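Local coordinates for protein pyoverdine synthetase F (Pseudomonas aeruginosa PAO1, PDB 6CUL) that probably acts as a biosynthetic enzyme and folds as a single-chain alpha/beta protein around a mixed central sheet, at residues K34-S39 against P262-G267; E38-A43 against T47-A52. One frame throughout, in Å; residues are numbered along the deposited sequence.

Contact 1 (K34-S39 against P262-G267); sequences KSVLES and PALHEG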
loop_
_atom_site.group_PDB
_atom_site.type_symbol
_atom_site.label_atom_id
_atom_site.label_comp_id
_atom_site.label_asym_id
_atom_site.label_seq_id
_atom_site.Cartn_x
_atom_site.Cartn_y
_atom_site.Cartn_z
ATOM N N LYS A 34 -2.692 -7.998 9.548
ATOM C CA LYS A 34 -1.553 -7.187 9.818
ATOM C C LYS A 34 -1.337 -6.260 8.671
ATOM O O LYS A 34 -1.572 -6.631 7.580
ATOM C CB LYS A 34 -0.345 -8.083 9.994
ATOM C CG LYS A 34 0.923 -7.435 10.460
ATOM C CD LYS A 34 2.075 -8.353 10.257
ATOM C CE LYS A 34 2.266 -9.344 11.385
ATOM N NZ LYS A 34 3.435 -10.232 11.303
ATOM N N SER A 35 -0.933 -5.049 8.954
ATOM C CA SER A 35 -0.631 -4.109 7.946
ATOM C C SER A 35 0.704 -4.309 7.296
ATOM O O SER A 35 1.523 -5.013 7.754
ATOM C CB SER A 35 -0.717 -2.720 8.471
ATOM O OG SER A 35 0.336 -2.397 9.251
ATOM N N VAL A 36 0.856 -3.698 6.156
ATOM C CA VAL A 36 2.102 -3.700 5.453
ATOM C C VAL A 36 3.188 -3.025 6.269
ATOM O O VAL A 36 4.267 -3.473 6.246
ATOM C CB VAL A 36 1.988 -3.037 4.121
ATOM C CG1 VAL A 36 3.315 -2.962 3.456
ATOM C CG2 VAL A 36 1.044 -3.796 3.263
ATOM N N LEU A 37 2.887 -1.929 6.934
ATOM C CA LEU A 37 3.818 -1.265 7.789
ATOM C C LEU A 37 4.203 -2.101 8.995
ATOM O O LEU A 37 5.306 -2.143 9.351
ATOM C CB LEU A 37 3.271 0.082 8.207
ATOM C CG LEU A 37 4.176 1.028 8.971
ATOM C CD1 LEU A 37 5.275 1.491 8.086
ATOM C CD2 LEU A 37 3.462 2.214 9.576
ATOM N N GLU A 38 3.268 -2.783 9.591
ATOM C CA GLU A 38 3.591 -3.632 10.720
ATOM C C GLU A 38 4.550 -4.733 10.317
ATOM O O GLU A 38 5.411 -5.039 11.055
ATOM C CB GLU A 38 2.374 -4.217 11.387
ATOM C CG GLU A 38 2.709 -4.816 12.711
ATOM C CD GLU A 38 1.531 -5.098 13.549
ATOM O OE1 GLU A 38 0.459 -5.027 13.059
ATOM O OE2 GLU A 38 1.666 -5.385 14.710
ATOM N N SER A 39 4.359 -5.298 9.154
ATOM C CA SER A 39 5.258 -6.267 8.715
ATOM C C SER A 39 6.652 -5.686 8.507
ATOM O O SER A 39 7.553 -6.338 8.826
ATOM C CB SER A 39 4.765 -7.004 7.483
ATOM O OG SER A 39 5.289 -8.251 7.515
ATOM N N PRO A 262 6.890 -10.658 1.695
ATOM C CA PRO A 262 8.171 -11.078 1.143
ATOM C C PRO A 262 8.665 -10.221 0.005
ATOM O O PRO A 262 9.812 -9.889 -0.006
ATOM C CB PRO A 262 7.909 -12.496 0.691
ATOM C CG PRO A 262 6.725 -12.918 1.436
ATOM C CD PRO A 262 5.897 -11.724 1.631
ATOM N N ALA A 263 7.821 -9.854 -0.899
ATOM C CA ALA A 263 8.284 -9.051 -1.955
ATOM C C ALA A 263 8.784 -7.718 -1.460
ATOM O O ALA A 263 9.765 -7.281 -1.921
ATOM C CB ALA A 263 7.224 -8.887 -3.023
ATOM N N LEU A 264 8.091 -7.073 -0.560
ATOM C CA LEU A 264 8.562 -5.838 -0.104
ATOM C C LEU A 264 9.902 -5.965 0.596
ATOM O O LEU A 264 10.710 -5.161 0.385
ATOM C CB LEU A 264 7.536 -5.162 0.772
ATOM C CG LEU A 264 7.956 -4.045 1.688
ATOM C CD1 LEU A 264 8.330 -2.795 0.970
ATOM C CD2 LEU A 264 6.920 -3.876 2.743
ATOM N N HIS A 265 10.090 -6.926 1.465
ATOM C CA HIS A 265 11.379 -7.092 2.096
ATOM C C HIS A 265 12.519 -7.544 1.166
ATOM O O HIS A 265 13.523 -6.952 1.136
ATOM C CB HIS A 265 11.279 -8.005 3.280
ATOM C CG HIS A 265 10.083 -7.750 4.154
ATOM N ND1 HIS A 265 9.621 -8.664 5.059
ATOM C CD2 HIS A 265 9.201 -6.734 4.170
ATOM C CE1 HIS A 265 8.533 -8.208 5.618
ATOM N NE2 HIS A 265 8.255 -7.043 5.093
ATOM N N GLU A 266 12.314 -8.551 0.365
ATOM C CA GLU A 266 13.324 -8.949 -0.562
ATOM C C GLU A 266 13.631 -7.839 -1.530
ATOM O O GLU A 266 14.745 -7.656 -1.798
ATOM C CB GLU A 266 12.952 -10.176 -1.344
ATOM C CG GLU A 266 13.188 -11.481 -0.638
ATOM C CD GLU A 266 12.994 -12.668 -1.526
ATOM O OE1 GLU A 266 11.991 -12.783 -2.219
ATOM O OE2 GLU A 266 13.880 -13.485 -1.528
ATOM N N GLY A 267 12.629 -7.113 -1.985
ATOM C CA GLY A 267 12.853 -6.005 -2.842
ATOM C C GLY A 267 13.694 -4.918 -2.176
ATOM O O GLY A 267 14.539 -4.413 -2.800
#
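The imidazole ring of H265 meets S39 with its edge. S39 OG lies near the plane of the ring, 3.8 Å from H265 CE1. The ring's NE2 comes to 3.9 Å from the backbone S39 O. These are van der Waals approaches, not hydrogen bonds. The histidine side chain does not start out straight at the other helix. With CG beside the backbone N and anti to the carbonyl carbon (chi1 -43°), the ring is carried across, and its far edge reaches S39. One turn before S39, and one residue before H265, the contact is purely apolar. V36 CG1 touches L264 CD2 at 3.8 Å, and the two side chains cross obliquely. V36 CG1 stands anti to the backbone N (chi1 176°), which puts this methyl against the leucine. F256, L260 and F261 of helix 248-271 also pack on V36, so the small interface lies in a larger apolar layer. The start of helix 36-46 is fixed separately. S35 is its N-cap, and its OG accepts from E38 N at 3.0 Å. V36 also touches Y8 of strand 6-9, and A263 touches V237 of strand 233-241. This is helix-on-helix packing of the kind found in alpha/beta folds, with the first turn of helix 36-46 set against helix 248-271 over the central sheet.

Contact 2 (E38-A43 against T47-A52); sequences ESLVEA and TALGDA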
loop_
_atom_site.group_PDB
_atom_site.type_symbol
_atom_site.label_atom_id
_atom_site.label_comp_id
_atom_site.label_asym_id
_atom_site.label_seq_id
_atom_site.Cartn_x
_atom_site.Cartn_y
_atom_site.Cartn_z
ATOM N N GLU A 38 3.268 -2.783 9.591
ATOM C CA GLU A 38 3.591 -3.632 10.720
ATOM C C GLU A 38 4.550 -4.733 10.317
ATOM O O GLU A 38 5.411 -5.039 11.055
ATOM C CB GLU A 38 2.374 -4.217 11.387
ATOM C CG GLU A 38 2.709 -4.816 12.711
ATOM C CD GLU A 38 1.531 -5.098 13.549
ATOM O OE1 GLU A 38 0.459 -5.027 13.059
ATOM O OE2 GLU A 38 1.666 -5.385 14.710
ATOM N N SER A 39 4.359 -5.298 9.154
ATOM C CA SER A 39 5.258 -6.267 8.715
ATOM C C SER A 39 6.652 -5.686 8.507
ATOM O O SER A 39 7.553 -6.338 8.826
ATOM C CB SER A 39 4.765 -7.004 7.483
ATOM O OG SER A 39 5.289 -8.251 7.515
ATOM N N LEU A 40 6.765 -4.515 7.924
ATOM C CA LEU A 40 8.007 -3.793 7.711
ATOM C C LEU A 40 8.682 -3.386 8.996
ATOM O O LEU A 40 9.834 -3.416 9.081
ATOM C CB LEU A 40 7.792 -2.610 6.802
ATOM C CG LEU A 40 8.920 -1.833 6.245
ATOM C CD1 LEU A 40 9.785 -2.738 5.455
ATOM C CD2 LEU A 40 8.428 -0.731 5.369
ATOM N N VAL A 41 7.912 -2.987 9.960
ATOM C CA VAL A 41 8.444 -2.691 11.274
ATOM C C VAL A 41 9.051 -3.957 11.882
ATOM O O VAL A 41 10.127 -3.922 12.319
ATOM C CB VAL A 41 7.397 -2.037 12.171
ATOM C CG1 VAL A 41 7.828 -2.031 13.606
ATOM C CG2 VAL A 41 7.116 -0.652 11.691
ATOM N N GLU A 42 8.368 -5.064 11.825
ATOM C CA GLU A 42 8.922 -6.299 12.267
ATOM C C GLU A 42 10.180 -6.708 11.486
ATOM O O GLU A 42 11.060 -7.233 12.056
ATOM C CB GLU A 42 7.900 -7.370 12.143
ATOM C CG GLU A 42 6.712 -7.121 12.998
ATOM C CD GLU A 42 5.589 -8.062 12.761
ATOM O OE1 GLU A 42 4.743 -8.094 13.592
ATOM O OE2 GLU A 42 5.593 -8.741 11.786
ATOM N N ALA A 43 10.193 -6.470 10.187
ATOM C CA ALA A 43 11.321 -6.738 9.375
ATOM C C ALA A 43 12.490 -5.892 9.752
ATOM O O ALA A 43 13.537 -6.402 9.925
ATOM C CB ALA A 43 10.999 -6.500 7.926
ATOM N N THR A 47 15.433 -8.402 11.616
ATOM C CA THR A 47 16.265 -8.916 10.572
ATOM C C THR A 47 17.318 -7.963 10.116
ATOM O O THR A 47 17.311 -6.866 10.435
ATOM C CB THR A 47 15.427 -9.310 9.367
ATOM O OG1 THR A 47 14.899 -8.161 8.743
ATOM C CG2 THR A 47 14.327 -10.185 9.731
ATOM N N ALA A 48 18.235 -8.437 9.318
ATOM C CA ALA A 48 19.239 -7.612 8.693
ATOM C C ALA A 48 18.694 -6.443 7.817
ATOM O O ALA A 48 19.416 -5.535 7.598
ATOM C CB ALA A 48 20.204 -8.472 7.913
ATOM N N LEU A 49 17.450 -6.483 7.338
ATOM C CA LEU A 49 16.849 -5.434 6.587
ATOM C C LEU A 49 16.941 -4.175 7.392
ATOM O O LEU A 49 17.061 -3.096 6.847
ATOM C CB LEU A 49 15.382 -5.784 6.230
ATOM C CG LEU A 49 14.534 -4.812 5.360
ATOM C CD1 LEU A 49 15.043 -4.719 3.903
ATOM C CD2 LEU A 49 13.057 -5.137 5.331
ATOM N N GLY A 50 16.828 -4.348 8.702
ATOM C CA GLY A 50 16.986 -3.259 9.589
ATOM C C GLY A 50 18.376 -2.711 9.462
ATOM O O GLY A 50 18.518 -1.531 9.508
ATOM N N ASP A 51 19.385 -3.528 9.265
ATOM C CA ASP A 51 20.722 -3.017 9.090
ATOM C C ASP A 51 20.868 -2.062 7.896
ATOM O O ASP A 51 21.766 -1.309 7.903
ATOM C CB ASP A 51 21.749 -4.143 8.954
ATOM C CG ASP A 51 21.910 -4.936 10.172
ATOM O OD1 ASP A 51 21.538 -4.463 11.217
ATOM O OD2 ASP A 51 22.402 -6.014 10.116
ATOM N N ALA A 52 20.044 -2.185 6.885
ATOM C CA ALA A 52 20.126 -1.357 5.706
ATOM C C ALA A 52 19.323 -0.081 5.622
ATOM O O ALA A 52 19.625 0.705 4.785
ATOM C CB ALA A 52 19.788 -2.187 4.476
#
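A helix end followed by an ST turn links helix 36-46 to the short, weakly bonded helix 49-52. T47 is the first residue to leave helical backbone angles, and its side chain works in both directions. T47 OG1 donates to the backbone A43 O, in the last turn of the first helix. The modelled distance, 2.5 Å, is shorter than usual and its exact value is doubtful. The hydroxyl approaches at a C=O...donor angle of 136° and is tilted 29° from the carbonyl plane. The same carbonyl receives a second, weak bond from T47 N at 3.2 Å. One residue thus supplies both donors to A43 O. T47 OG1 lies between the backbone N and the carbonyl carbon (chi1 69°). There it can also accept from L49 N, in a weak capping bond of 3.4 Å that closes the ST turn. The same bend carries a backbone bond from G50 N to T47 O. Beside these polar groups lies an apolar join. The CD2 methyl of L49 sits 3.6 Å from A43 CB and 4.1 Å from L40 CD1, two residues on one side of the helix. The L40 and L49 side chains cross at about a right angle. Both leucines also touch L268 of helix 248-271, and A52 shares a backbone bond with R4. By topology this is the return of a beta-alpha-beta crossover between the parallel strands 6-9 and 55-60: an ST turn ends helix 36-46 and sends the chain toward strand 55-60.

Overall arrangement
From the N terminus, the chain runs through strand 6-9 and the hairpin 23-32 into helix 36-46, which both contacts share. Contact 2 closes first, a local loop at the end of this helix. Contact 1 closes much later, when helix 248-271 returns near the C terminus. Its 222 intervening residues include the whole 47-52 segment, so contact 2 lies largely within the loop of contact 1. The two centres are about 9 Å apart. H265 CE1 packs 3.8 Å from A43 CB. A salt bridge of 2.7 Å joins K34 NZ to E42 OE2. Contact 1 ties the crossover between strands 6-9 and 55-60 to the C-terminal helix; contact 2 shapes the turn inside it.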